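Local structure of DNA mismatch repair protein PMS1 (Saccharomyces cerevisiae, 3H4L) at residues Gln21-Leu26 with Gln151-Leu156; Glu58-Gly63 with Thr139-Gly144; Pro68-Phe73 with Gly96-Ala101; Ala109-Ile114 with Thr145-Ser150. The protein binds ATP through an N-terminal GHKL-type ATPase domain and takes part in DNA mismatch repair in yeast. All blocks are in the same frame, centred on the assembly; numbering follows the deposited sequence.

Interaction 1: Gln21-Leu26 with Gln151-Leu156; sequences QVITDL and QLFHNL
The short connection between helix 11-22 and helix 26-39 receives Phe153 and Leu152, two apolar residues from the loop that follows strand 144-150. Phe153 enters rim first: its CE1 lies 3.1 Å from Ile23 O, close to the ring plane, and its CZ is 3.5 Å from Asp25 CA, again at the edge. The C-H rim, slightly positive, is thus the part of the ring that meets the carbonyl oxygen. Thr24 O approaches Phe153 CZ more obliquely, at 3.4 Å. With CG beside the backbone N and anti to the carbonyl carbon (chi1 -54°), the ring extends toward that connection, while Leu152 CG covers the centre of one of its faces.

The contact belongs to the nucleotide-binding GHKL (Bergerat) fold, in which helix 26-39 supplies the pocket residues Glu32 and Asn36. The Gln151-Leu156 loop is built from a type II turn, Gln151 to His154, that overlaps a type I turn, Phe153 to Leu156; Phe153, with positive phi, is the third residue of the first. Arg159 adds a cation-pi contact to the ring.

Leucine suits position 152 because its branch reaches past the ring to the start of helix 26-39: Leu152 CD2 lies 3.8 Å from Leu26 CA and 4.0 Å from Leu26 CD1. Ile23 presents CG2 to Phe153 CZ at 4.3 Å, and its side chain also touches Ser104 and Leu105 of helix 101-107. Asp25 is the N-cap of helix 26-39, its side chain capping a backbone N; OD1 is also bonded to Thr28 OG1, and OD2 forms a salt bridge with Lys173.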
# COMPACT_ATOMS: atom_id res chain seq x y z
N GLN B 21 -12.16 25.15 7.60
CA GLN B 21 -13.54 24.67 7.59
C GLN B 21 -13.81 24.02 6.24
O GLN B 21 -14.75 23.21 6.09
CB GLN B 21 -14.51 25.82 7.81
CG GLN B 21 -14.58 26.36 9.22
CD GLN B 21 -15.37 27.66 9.30
OE1 GLN B 21 -16.27 27.89 8.48
NE2 GLN B 21 -15.06 28.49 10.29
N VAL B 22 -13.01 24.38 5.23
CA VAL B 22 -13.20 23.79 3.91
C VAL B 22 -12.51 22.43 3.80
O VAL B 22 -13.11 21.47 3.32
CB VAL B 22 -12.69 24.72 2.81
CG1 VAL B 22 -12.75 24.01 1.48
CG2 VAL B 22 -13.56 25.98 2.77
N ILE B 23 -11.26 22.35 4.24
CA ILE B 23 -10.53 21.10 4.19
C ILE B 23 -10.53 20.52 5.60
O ILE B 23 -9.60 20.74 6.37
CB ILE B 23 -9.07 21.32 3.71
CG1 ILE B 23 -9.06 22.15 2.43
CG2 ILE B 23 -8.39 19.97 3.50
CD1 ILE B 23 -9.96 21.60 1.32
N THR B 24 -11.60 19.79 5.93
CA THR B 24 -11.76 19.20 7.26
C THR B 24 -10.70 18.17 7.59
O THR B 24 -10.19 18.14 8.70
CB THR B 24 -13.16 18.57 7.43
OG1 THR B 24 -13.50 17.82 6.25
CG2 THR B 24 -14.22 19.66 7.67
N ASP B 25 -10.37 17.31 6.63
CA ASP B 25 -9.33 16.32 6.86
C ASP B 25 -8.66 15.85 5.58
O ASP B 25 -8.94 16.35 4.49
CB ASP B 25 -9.88 15.11 7.63
CG ASP B 25 -11.13 14.52 7.01
OD1 ASP B 25 -11.36 14.74 5.80
OD2 ASP B 25 -11.87 13.83 7.74
N LEU B 26 -7.75 14.89 5.72
CA LEU B 26 -7.01 14.35 4.60
C LEU B 26 -7.95 13.84 3.52
O LEU B 26 -7.73 14.07 2.33
CB LEU B 26 -6.09 13.22 5.07
CG LEU B 26 -5.30 12.52 3.97
CD1 LEU B 26 -4.29 13.49 3.38
CD2 LEU B 26 -4.61 11.29 4.53
N GLN B 151 2.55 18.83 4.50
CA GLN B 151 2.47 19.46 5.81
C GLN B 151 1.04 19.92 6.09
O GLN B 151 0.78 21.07 6.49
CB GLN B 151 3.44 20.64 5.88
CG GLN B 151 4.90 20.21 6.04
CD GLN B 151 5.88 21.37 5.95
OE1 GLN B 151 5.50 22.54 6.07
NE2 GLN B 151 7.16 21.05 5.74
N LEU B 152 0.10 19.00 5.89
CA LEU B 152 -1.30 19.31 6.09
C LEU B 152 -1.61 19.72 7.54
O LEU B 152 -1.17 19.08 8.49
CB LEU B 152 -2.16 18.11 5.67
CG LEU B 152 -3.67 18.28 5.69
CD1 LEU B 152 -4.11 19.39 4.74
CD2 LEU B 152 -4.30 16.96 5.29
N PHE B 153 -2.36 20.80 7.67
CA PHE B 153 -2.77 21.34 8.97
C PHE B 153 -1.57 21.76 9.82
O PHE B 153 -1.64 21.80 11.05
CB PHE B 153 -3.65 20.32 9.74
CG PHE B 153 -4.86 19.85 8.95
CD1 PHE B 153 -5.63 20.74 8.21
CD2 PHE B 153 -5.22 18.51 8.95
CE1 PHE B 153 -6.73 20.30 7.47
CE2 PHE B 153 -6.32 18.06 8.21
CZ PHE B 153 -7.08 18.96 7.47
N HIS B 154 -0.48 22.10 9.16
CA HIS B 154 0.73 22.52 9.85
C HIS B 154 0.51 23.76 10.71
O HIS B 154 1.32 24.05 11.60
CB HIS B 154 1.85 22.79 8.83
CG HIS B 154 1.73 24.11 8.14
ND1 HIS B 154 2.38 25.24 8.58
CD2 HIS B 154 0.99 24.49 7.08
CE1 HIS B 154 2.05 26.26 7.82
NE2 HIS B 154 1.20 25.84 6.90
N ASN B 155 -0.56 24.51 10.45
CA ASN B 155 -0.85 25.71 11.22
C ASN B 155 -2.19 25.62 11.95
O ASN B 155 -2.90 26.61 12.12
CB ASN B 155 -0.80 26.95 10.33
CG ASN B 155 -1.66 26.82 9.09
OD1 ASN B 155 -2.11 25.72 8.75
ND2 ASN B 155 -1.89 27.93 8.41
N LEU B 156 -2.54 24.40 12.35
CA LEU B 156 -3.76 24.10 13.10
C LEU B 156 -3.27 23.01 14.03
O LEU B 156 -3.71 21.86 13.94
CB LEU B 156 -4.86 23.56 12.20
CG LEU B 156 -5.52 24.53 11.23
CD1 LEU B 156 -6.59 23.82 10.42
CD2 LEU B 156 -6.12 25.67 12.01

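Interaction 2: Glu58-Gly63 with Thr139-Gly144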
# COMPACT_ATOMS: atom_id res chain seq x y z
N GLU B 58 0.03 13.44 -3.09
CA GLU B 58 0.24 13.94 -4.43
C GLU B 58 -0.77 13.36 -5.41
O GLU B 58 -1.01 12.16 -5.44
CB GLU B 58 1.68 13.63 -4.87
CG GLU B 58 1.95 13.90 -6.35
CD GLU B 58 3.39 13.61 -6.78
OE1 GLU B 58 3.61 13.39 -7.99
OE2 GLU B 58 4.30 13.62 -5.92
N CYS B 59 -1.36 14.22 -6.22
CA CYS B 59 -2.32 13.74 -7.19
C CYS B 59 -1.84 14.09 -8.60
O CYS B 59 -1.66 15.27 -8.93
CB CYS B 59 -3.70 14.36 -6.93
SG CYS B 59 -4.98 13.65 -7.95
N SER B 60 -1.63 13.05 -9.41
CA SER B 60 -1.15 13.21 -10.78
C SER B 60 -2.13 12.70 -11.82
O SER B 60 -2.62 11.57 -11.72
CB SER B 60 0.18 12.49 -11.00
OG SER B 60 1.27 13.30 -10.64
N ASP B 61 -2.41 13.53 -12.82
CA ASP B 61 -3.33 13.14 -13.87
C ASP B 61 -2.77 13.55 -15.23
O ASP B 61 -1.80 14.31 -15.32
CB ASP B 61 -4.69 13.80 -13.65
CG ASP B 61 -4.63 15.31 -13.77
OD1 ASP B 61 -4.11 15.81 -14.79
OD2 ASP B 61 -5.11 15.99 -12.84
N ASN B 62 -3.39 13.04 -16.29
CA ASN B 62 -2.98 13.38 -17.64
C ASN B 62 -4.08 14.23 -18.28
O ASN B 62 -4.33 14.16 -19.48
CB ASN B 62 -2.73 12.10 -18.44
CG ASN B 62 -3.92 11.16 -18.44
OD1 ASN B 62 -4.94 11.44 -17.81
ND2 ASN B 62 -3.79 10.03 -19.14
N GLY B 63 -4.73 15.05 -17.46
CA GLY B 63 -5.79 15.90 -17.96
C GLY B 63 -5.32 17.06 -18.81
O GLY B 63 -4.16 17.14 -19.22
N THR B 139 10.23 23.45 -15.98
CA THR B 139 10.40 22.00 -15.89
C THR B 139 9.70 21.36 -17.07
O THR B 139 9.19 22.05 -17.95
CB THR B 139 9.74 21.44 -14.62
OG1 THR B 139 10.04 22.29 -13.52
CG2 THR B 139 10.27 20.04 -14.31
N SER B 140 9.66 20.04 -17.08
CA SER B 140 8.99 19.32 -18.15
C SER B 140 8.12 18.25 -17.55
O SER B 140 8.34 17.81 -16.42
CB SER B 140 10.01 18.63 -19.06
OG SER B 140 10.54 17.47 -18.44
N ARG B 141 7.12 17.82 -18.31
CA ARG B 141 6.23 16.75 -17.91
C ARG B 141 5.20 16.52 -18.99
O ARG B 141 4.86 17.45 -19.73
CB ARG B 141 5.54 17.05 -16.57
CG ARG B 141 4.51 18.16 -16.54
CD ARG B 141 3.46 17.84 -15.47
NE ARG B 141 2.41 16.96 -15.99
CZ ARG B 141 1.69 16.10 -15.27
NH1 ARG B 141 1.91 15.97 -13.97
NH2 ARG B 141 0.75 15.37 -15.85
N ASN B 142 4.72 15.29 -19.10
CA ASN B 142 3.72 14.97 -20.11
C ASN B 142 2.45 15.77 -19.80
O ASN B 142 2.36 16.41 -18.75
CB ASN B 142 3.40 13.47 -20.10
CG ASN B 142 4.65 12.61 -20.23
OD1 ASN B 142 5.59 12.96 -20.95
ND2 ASN B 142 4.66 11.47 -19.54
N LYS B 143 1.49 15.73 -20.72
CA LYS B 143 0.24 16.47 -20.54
C LYS B 143 -0.36 16.15 -19.18
O LYS B 143 -0.30 15.01 -18.72
CB LYS B 143 -0.75 16.10 -21.64
CG LYS B 143 -1.97 17.02 -21.72
CD LYS B 143 -3.04 16.46 -22.66
CE LYS B 143 -3.56 15.11 -22.16
NZ LYS B 143 -4.69 14.57 -22.97
N GLY B 144 -0.94 17.15 -18.53
CA GLY B 144 -1.55 16.89 -17.24
C GLY B 144 -1.11 17.82 -16.13
O GLY B 144 -0.44 18.84 -16.35
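The guanidinium of Arg141 carries Gly144 C over one face, toward the rim, and has Lys143 C at its edge in plane, with Asp61 O also at the edge across the contact. It joins the loop before strand 144-150 to the end of strand 56-61, where the sequence DNGDG forms the glycine-rich nucleotide-binding motif of the GHKL fold. Arg141 NH2 donates to Asp61 O at 2.8 Å, almost in line with the carbonyl, and to Lys143 O at 3.1 Å, while NE holds Asn142 O. Three carbonyls thus fix the group's rotation. Arginine suits the place: it is long, has several N-H groups, and its bend at chi3 (-85°) brings the guanidinium back to its own backbone carbonyls.

Asp61 folds back on its own chain: OD1 accepts from Gly63 N at 2.8 Å, an Asx turn, and also from Thr145 N. Its OD2 is left to bind Ser37 and N6 of the adenine. Glycine at 144 lets the chains close up, since a CB there would run into Asp61 O and Asn62 CA. Instead Gly144 CA makes C-H...O contacts, 3.2 Å to Asp61 O and 3.3 Å to Gly63 O. Alongside, the aliphatic part of Lys143 passes Gly63, with its CG 3.3 Å from Gly63 O.

Interaction 3: Pro68-Phe73 with Gly96-Ala101; sequences PSNYEF and GFRGEA. With ANP (phosphoaminophosphonic acid-adenylate ester), chain E.
Arg98 NH2 donates both to Asn70 OD1 and to the ribose O2' of the bound nucleotide, each at 2.8 Å. The bond to O2' is nearly straight (169°) and lies in the guanidinium plane; the one to Asn70 is more bent (138°) and reaches OD1 from above the amide plane. Arg98 NE donates to the ribose O3' at 2.6 Å. A bend at chi3 turns the guanidinium edge to the sugar. The Asn70 side chain crosses that of Arg98 at about a right angle, a second hold that would limit its swing.

The backbones are tied by Phe97 N, which donates to Phe73 O at 3.0 Å. That same oxygen lies over one face of the Phe97 ring and receives a C-H contact from Gly96 CA, where a CB would collide with it. Farther out the two phenylalanines pack obliquely, their planes 38° apart, with Phe73 CD2 3.6 Å from Phe97 CZ.

Beyond Arg98 the chain follows the phosphates. Gly99 CA, with no side chain to intrude, sits 3.4 Å from the bridging O3A, and Ala101 starts helix 101-107 beside the alpha-phosphate. This is the GFRGEAL motif of the MutL family, here lining the sugar and phosphates of the bound ATP analogue, consistent with the lid of GHKL ATPases.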
# COMPACT_ATOMS: atom_id res chain seq x y z
N PRO B 68 -1.68 28.70 -18.48
CA PRO B 68 -0.67 29.59 -17.90
C PRO B 68 -1.22 30.94 -17.46
O PRO B 68 -0.67 31.57 -16.56
CB PRO B 68 0.35 29.73 -19.02
CG PRO B 68 0.28 28.41 -19.69
CD PRO B 68 -1.21 28.14 -19.76
N SER B 69 -2.30 31.38 -18.10
CA SER B 69 -2.89 32.67 -17.76
C SER B 69 -3.60 32.62 -16.43
O SER B 69 -3.84 33.67 -15.82
CB SER B 69 -3.86 33.12 -18.85
OG SER B 69 -4.95 32.23 -18.95
N ASN B 70 -3.92 31.41 -15.97
CA ASN B 70 -4.62 31.23 -14.70
C ASN B 70 -3.69 31.06 -13.50
O ASN B 70 -4.11 31.22 -12.36
CB ASN B 70 -5.57 30.01 -14.78
CG ASN B 70 -6.85 30.32 -15.56
OD1 ASN B 70 -7.73 29.46 -15.71
ND2 ASN B 70 -6.96 31.54 -16.06
N TYR B 71 -2.42 30.74 -13.76
CA TYR B 71 -1.43 30.56 -12.70
C TYR B 71 -1.59 31.56 -11.57
O TYR B 71 -1.75 31.19 -10.41
CB TYR B 71 -0.01 30.74 -13.25
CG TYR B 71 0.54 29.62 -14.11
CD1 TYR B 71 1.79 29.74 -14.72
CD2 TYR B 71 -0.19 28.45 -14.33
CE1 TYR B 71 2.30 28.72 -15.53
CE2 TYR B 71 0.31 27.43 -15.14
CZ TYR B 71 1.56 27.58 -15.73
OH TYR B 71 2.06 26.60 -16.56
N GLU B 72 -1.54 32.83 -11.92
CA GLU B 72 -1.61 33.92 -10.96
C GLU B 72 -2.89 34.05 -10.14
O GLU B 72 -2.85 34.58 -9.03
CB GLU B 72 -1.36 35.24 -11.69
CG GLU B 72 -0.59 36.27 -10.88
CD GLU B 72 -0.17 37.45 -11.73
OE1 GLU B 72 -1.00 38.35 -11.97
OE2 GLU B 72 1.01 37.45 -12.18
N PHE B 73 -4.00 33.57 -10.68
CA PHE B 73 -5.28 33.69 -9.98
C PHE B 73 -5.91 32.34 -9.63
O PHE B 73 -7.07 32.28 -9.24
CB PHE B 73 -6.25 34.49 -10.84
CG PHE B 73 -5.64 35.70 -11.47
CD1 PHE B 73 -4.94 35.59 -12.68
CD2 PHE B 73 -5.71 36.94 -10.85
CE1 PHE B 73 -4.33 36.72 -13.25
CE2 PHE B 73 -5.10 38.07 -11.41
CZ PHE B 73 -4.41 37.95 -12.62
N GLY B 96 -9.67 32.82 -12.93
CA GLY B 96 -9.48 32.10 -11.69
C GLY B 96 -10.54 32.31 -10.64
O GLY B 96 -11.73 32.36 -10.96
N PHE B 97 -10.11 32.43 -9.39
CA PHE B 97 -11.02 32.62 -8.26
C PHE B 97 -12.18 31.62 -8.32
O PHE B 97 -13.30 31.92 -7.91
CB PHE B 97 -11.60 34.03 -8.24
CG PHE B 97 -10.59 35.12 -8.45
CD1 PHE B 97 -10.19 35.47 -9.74
CD2 PHE B 97 -10.05 35.80 -7.37
CE1 PHE B 97 -9.26 36.48 -9.94
CE2 PHE B 97 -9.12 36.82 -7.56
CZ PHE B 97 -8.72 37.17 -8.85
N ARG B 98 -11.92 30.43 -8.86
CA ARG B 98 -12.96 29.43 -8.96
C ARG B 98 -12.88 28.52 -7.75
O ARG B 98 -11.80 28.28 -7.21
CB ARG B 98 -12.80 28.58 -10.22
CG ARG B 98 -13.13 29.30 -11.52
CD ARG B 98 -13.02 28.37 -12.73
NE ARG B 98 -11.64 28.03 -13.05
CZ ARG B 98 -10.73 28.90 -13.50
NH1 ARG B 98 -11.07 30.17 -13.68
NH2 ARG B 98 -9.49 28.50 -13.75
N GLY B 99 -14.04 28.04 -7.32
CA GLY B 99 -14.10 27.13 -6.19
C GLY B 99 -13.58 27.64 -4.87
O GLY B 99 -13.47 28.85 -4.63
N GLU B 100 -13.24 26.69 -4.00
CA GLU B 100 -12.73 26.98 -2.67
C GLU B 100 -11.59 26.07 -2.27
O GLU B 100 -10.85 26.35 -1.33
CB GLU B 100 -13.86 26.82 -1.65
CG GLU B 100 -14.78 28.00 -1.55
CD GLU B 100 -15.84 27.81 -0.49
OE1 GLU B 100 -16.79 27.03 -0.74
OE2 GLU B 100 -15.72 28.42 0.60
N ALA B 101 -11.43 24.97 -2.99
CA ALA B 101 -10.41 24.00 -2.65
C ALA B 101 -8.97 24.49 -2.70
O ALA B 101 -8.31 24.59 -1.67
CB ALA B 101 -10.56 22.75 -3.50
PG ANP E . -15.20 22.82 -7.35
O1G ANP E . -14.02 22.21 -6.71
O2G ANP E . -15.79 21.96 -8.35
O3G ANP E . -16.26 23.31 -6.41
PB ANP E . -13.25 24.24 -8.89
O1B ANP E . -13.35 25.36 -9.87
O2B ANP E . -12.77 22.98 -9.41
N3B ANP E . -14.66 24.13 -8.13
PA ANP E . -10.92 24.17 -7.16
O1A ANP E . -11.13 22.76 -6.91
O2A ANP E . -10.33 25.04 -6.10
O3A ANP E . -12.27 24.77 -7.76
O5' ANP E . -9.80 24.38 -8.28
C5' ANP E . -10.09 25.32 -9.24
C4' ANP E . -9.30 25.70 -10.43
O4' ANP E . -7.98 25.13 -10.38
C3' ANP E . -10.10 24.95 -11.44
O3' ANP E . -11.25 25.72 -11.83
C2' ANP E . -9.08 24.63 -12.49
O2' ANP E . -9.09 25.71 -13.41
C1' ANP E . -7.79 24.47 -11.62
N9 ANP E . -7.36 23.09 -11.26
C8 ANP E . -7.28 22.44 -10.03
N7 ANP E . -6.85 21.21 -10.05
C5 ANP E . -6.61 21.00 -11.39
C6 ANP E . -6.12 19.88 -12.16
N6 ANP E . -5.78 18.73 -11.59
N1 ANP E . -5.98 19.98 -13.55
C2 ANP E . -6.32 21.15 -14.19
N3 ANP E . -6.78 22.26 -13.56
C4 ANP E . -6.92 22.13 -12.17

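Interaction 4: Ala109-Ile114 with Thr145-Ser150. With ANP (phosphoaminophosphonic acid-adenylate ester), chain E.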
# COMPACT_ATOMS: atom_id res chain seq x y z
N ALA B 109 -2.13 24.44 4.43
CA ALA B 109 -1.13 23.48 3.96
C ALA B 109 -0.17 24.19 3.01
O ALA B 109 -0.30 25.38 2.81
CB ALA B 109 -1.80 22.31 3.25
N LYS B 110 0.80 23.46 2.46
CA LYS B 110 1.75 24.03 1.51
C LYS B 110 1.31 23.49 0.16
O LYS B 110 1.32 22.27 -0.03
CB LYS B 110 3.18 23.54 1.77
CG LYS B 110 3.66 23.62 3.21
CD LYS B 110 3.98 25.04 3.67
CE LYS B 110 4.46 25.05 5.13
NZ LYS B 110 5.07 26.35 5.56
N LEU B 111 0.92 24.36 -0.77
CA LEU B 111 0.46 23.89 -2.08
C LEU B 111 1.46 24.08 -3.21
O LEU B 111 1.98 25.18 -3.40
CB LEU B 111 -0.85 24.58 -2.46
CG LEU B 111 -1.51 24.10 -3.77
CD1 LEU B 111 -1.99 22.65 -3.60
CD2 LEU B 111 -2.69 25.01 -4.14
N SER B 112 1.72 23.02 -3.96
CA SER B 112 2.63 23.09 -5.11
C SER B 112 1.93 22.47 -6.31
O SER B 112 1.14 21.53 -6.16
CB SER B 112 3.91 22.30 -4.85
OG SER B 112 4.66 22.90 -3.82
N VAL B 113 2.23 22.99 -7.49
CA VAL B 113 1.62 22.48 -8.71
C VAL B 113 2.64 22.40 -9.86
O VAL B 113 3.49 23.28 -10.00
CB VAL B 113 0.46 23.39 -9.17
CG1 VAL B 113 -0.12 22.90 -10.49
CG2 VAL B 113 -0.63 23.42 -8.10
N ILE B 114 2.57 21.33 -10.65
CA ILE B 114 3.43 21.18 -11.82
C ILE B 114 2.44 20.89 -12.94
O ILE B 114 1.76 19.86 -12.92
CB ILE B 114 4.43 20.01 -11.67
CG1 ILE B 114 5.40 20.28 -10.52
CG2 ILE B 114 5.23 19.89 -12.95
CD1 ILE B 114 6.36 19.14 -10.19
N THR B 145 -1.48 17.46 -14.91
CA THR B 145 -1.15 18.27 -13.76
C THR B 145 -0.83 17.40 -12.55
O THR B 145 -1.35 16.29 -12.41
CB THR B 145 -2.33 19.19 -13.41
OG1 THR B 145 -2.66 19.98 -14.57
CG2 THR B 145 -2.00 20.11 -12.25
N THR B 146 0.05 17.92 -11.69
CA THR B 146 0.45 17.24 -10.47
C THR B 146 0.25 18.23 -9.31
O THR B 146 0.87 19.29 -9.28
CB THR B 146 1.94 16.83 -10.49
OG1 THR B 146 2.18 15.89 -11.54
CG2 THR B 146 2.33 16.19 -9.18
N VAL B 147 -0.63 17.89 -8.38
CA VAL B 147 -0.87 18.75 -7.23
C VAL B 147 -0.30 18.06 -5.99
O VAL B 147 -0.58 16.88 -5.70
CB VAL B 147 -2.38 19.04 -7.02
CG1 VAL B 147 -2.57 20.08 -5.92
CG2 VAL B 147 -2.99 19.54 -8.32
N LEU B 148 0.53 18.79 -5.25
CA LEU B 148 1.14 18.24 -4.06
C LEU B 148 0.74 19.03 -2.81
O LEU B 148 1.04 20.22 -2.71
CB LEU B 148 2.66 18.24 -4.19
CG LEU B 148 3.41 17.66 -2.99
CD1 LEU B 148 3.16 16.15 -2.95
CD2 LEU B 148 4.90 17.96 -3.09
N VAL B 149 0.06 18.36 -1.89
CA VAL B 149 -0.35 18.99 -0.63
C VAL B 149 0.56 18.38 0.44
O VAL B 149 0.53 17.17 0.66
CB VAL B 149 -1.82 18.65 -0.27
CG1 VAL B 149 -2.12 19.07 1.18
CG2 VAL B 149 -2.77 19.34 -1.25
N SER B 150 1.37 19.20 1.09
CA SER B 150 2.27 18.68 2.11
C SER B 150 2.12 19.45 3.40
O SER B 150 1.63 20.57 3.41
CB SER B 150 3.72 18.79 1.63
OG SER B 150 4.18 20.11 1.78
PG ANP E . -15.20 22.82 -7.35
O1G ANP E . -14.02 22.21 -6.71
O2G ANP E . -15.79 21.96 -8.35
O3G ANP E . -16.26 23.31 -6.41
PB ANP E . -13.25 24.24 -8.89
O1B ANP E . -13.35 25.36 -9.87
O2B ANP E . -12.77 22.98 -9.41
N3B ANP E . -14.66 24.13 -8.13
PA ANP E . -10.92 24.17 -7.16
O1A ANP E . -11.13 22.76 -6.91
O2A ANP E . -10.33 25.04 -6.10
O3A ANP E . -12.27 24.77 -7.76
O5' ANP E . -9.80 24.38 -8.28
C5' ANP E . -10.09 25.32 -9.24
C4' ANP E . -9.30 25.70 -10.43
O4' ANP E . -7.98 25.13 -10.38
C3' ANP E . -10.10 24.95 -11.44
O3' ANP E . -11.25 25.72 -11.83
C2' ANP E . -9.08 24.63 -12.49
O2' ANP E . -9.09 25.71 -13.41
C1' ANP E . -7.79 24.47 -11.62
N9 ANP E . -7.36 23.09 -11.26
C8 ANP E . -7.28 22.44 -10.03
N7 ANP E . -6.85 21.21 -10.05
C5 ANP E . -6.61 21.00 -11.39
C6 ANP E . -6.12 19.88 -12.16
N6 ANP E . -5.78 18.73 -11.59
N1 ANP E . -5.98 19.98 -13.55
C2 ANP E . -6.32 21.15 -14.19
N3 ANP E . -6.78 22.26 -13.56
C4 ANP E . -6.92 22.13 -12.17
O HOH W 1 3.75 21.30 -1.37
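Strands 110-114 and 145-150 run antiparallel, 4.8 Å apart at their axes, with Lys110-Ser150, Ser112-Leu148 and Ile114-Thr146 as hydrogen-bonded pairs and Leu111-Val149 and Val113-Val147 as non-hydrogen-bonded ones. Each hydrogen-bonded pair exchanges two backbone bonds.

Leucine and valines fill the face that meets helix 101-107. Leu111 has CG anti to its amide nitrogen (chi1 -176°), a torsion that swings CD1 across to Val147 CG1 at 3.5 Å and near Val149 CG2. Leu102 and Cys106 lie on Leu111 from the helix, and Leu105 on Val149. At one end Ala109 CB, small enough to fit close in, touches Val149 CG1 at 3.9 Å; toward the other, Val113 CG1 meets the methyl CG2 of Thr145 at 3.8 Å.

The opposite face is mixed: Lys110, Ser112, Thr146 and Ser150 share it with Ile114 and Leu148. A water donates to Lys110 O at 2.9 Å and to Ser112 OG at 3.1 Å, with a weak link to Ser150 OG; Ser112 OG is also bonded to Glu126, and Thr146 OG1 to Ser60.

Threonine at 145 works both ways: its methyl joins the apolar packing, while its hydroxyl, bonded to Thr115, stands beside the adenine. Thr145 OG1 is 3.5 Å from ANP N1. The pair lies within the GHKL sheet, whose helix-covered face bears the nucleotide pocket.

In the fold
All four contacts lie in the N-terminal GHKL domain. Interactions 2 and 4 meet the same mixed sheet, where strand 144-150 runs between 56-61 and 110-116; their centres are about 12 Å apart and they touch through Cys59 with Val147 and Ser60 with Thr146. Interaction 1, its centre about 14 Å from that of interaction 4, lies where strand 144-150 ends, and its segments bracket those of the other three in sequence. Both segments of interaction 3 precede those of interaction 4, whereas interactions 2 and 4 interleave along the chain. Interactions 2, 3 and 4 each bring residues to one nucleotide: Asp61 and Thr145 by the adenine, Arg98 at the ribose. The ATP site is thus assembled from distant parts of the sequence.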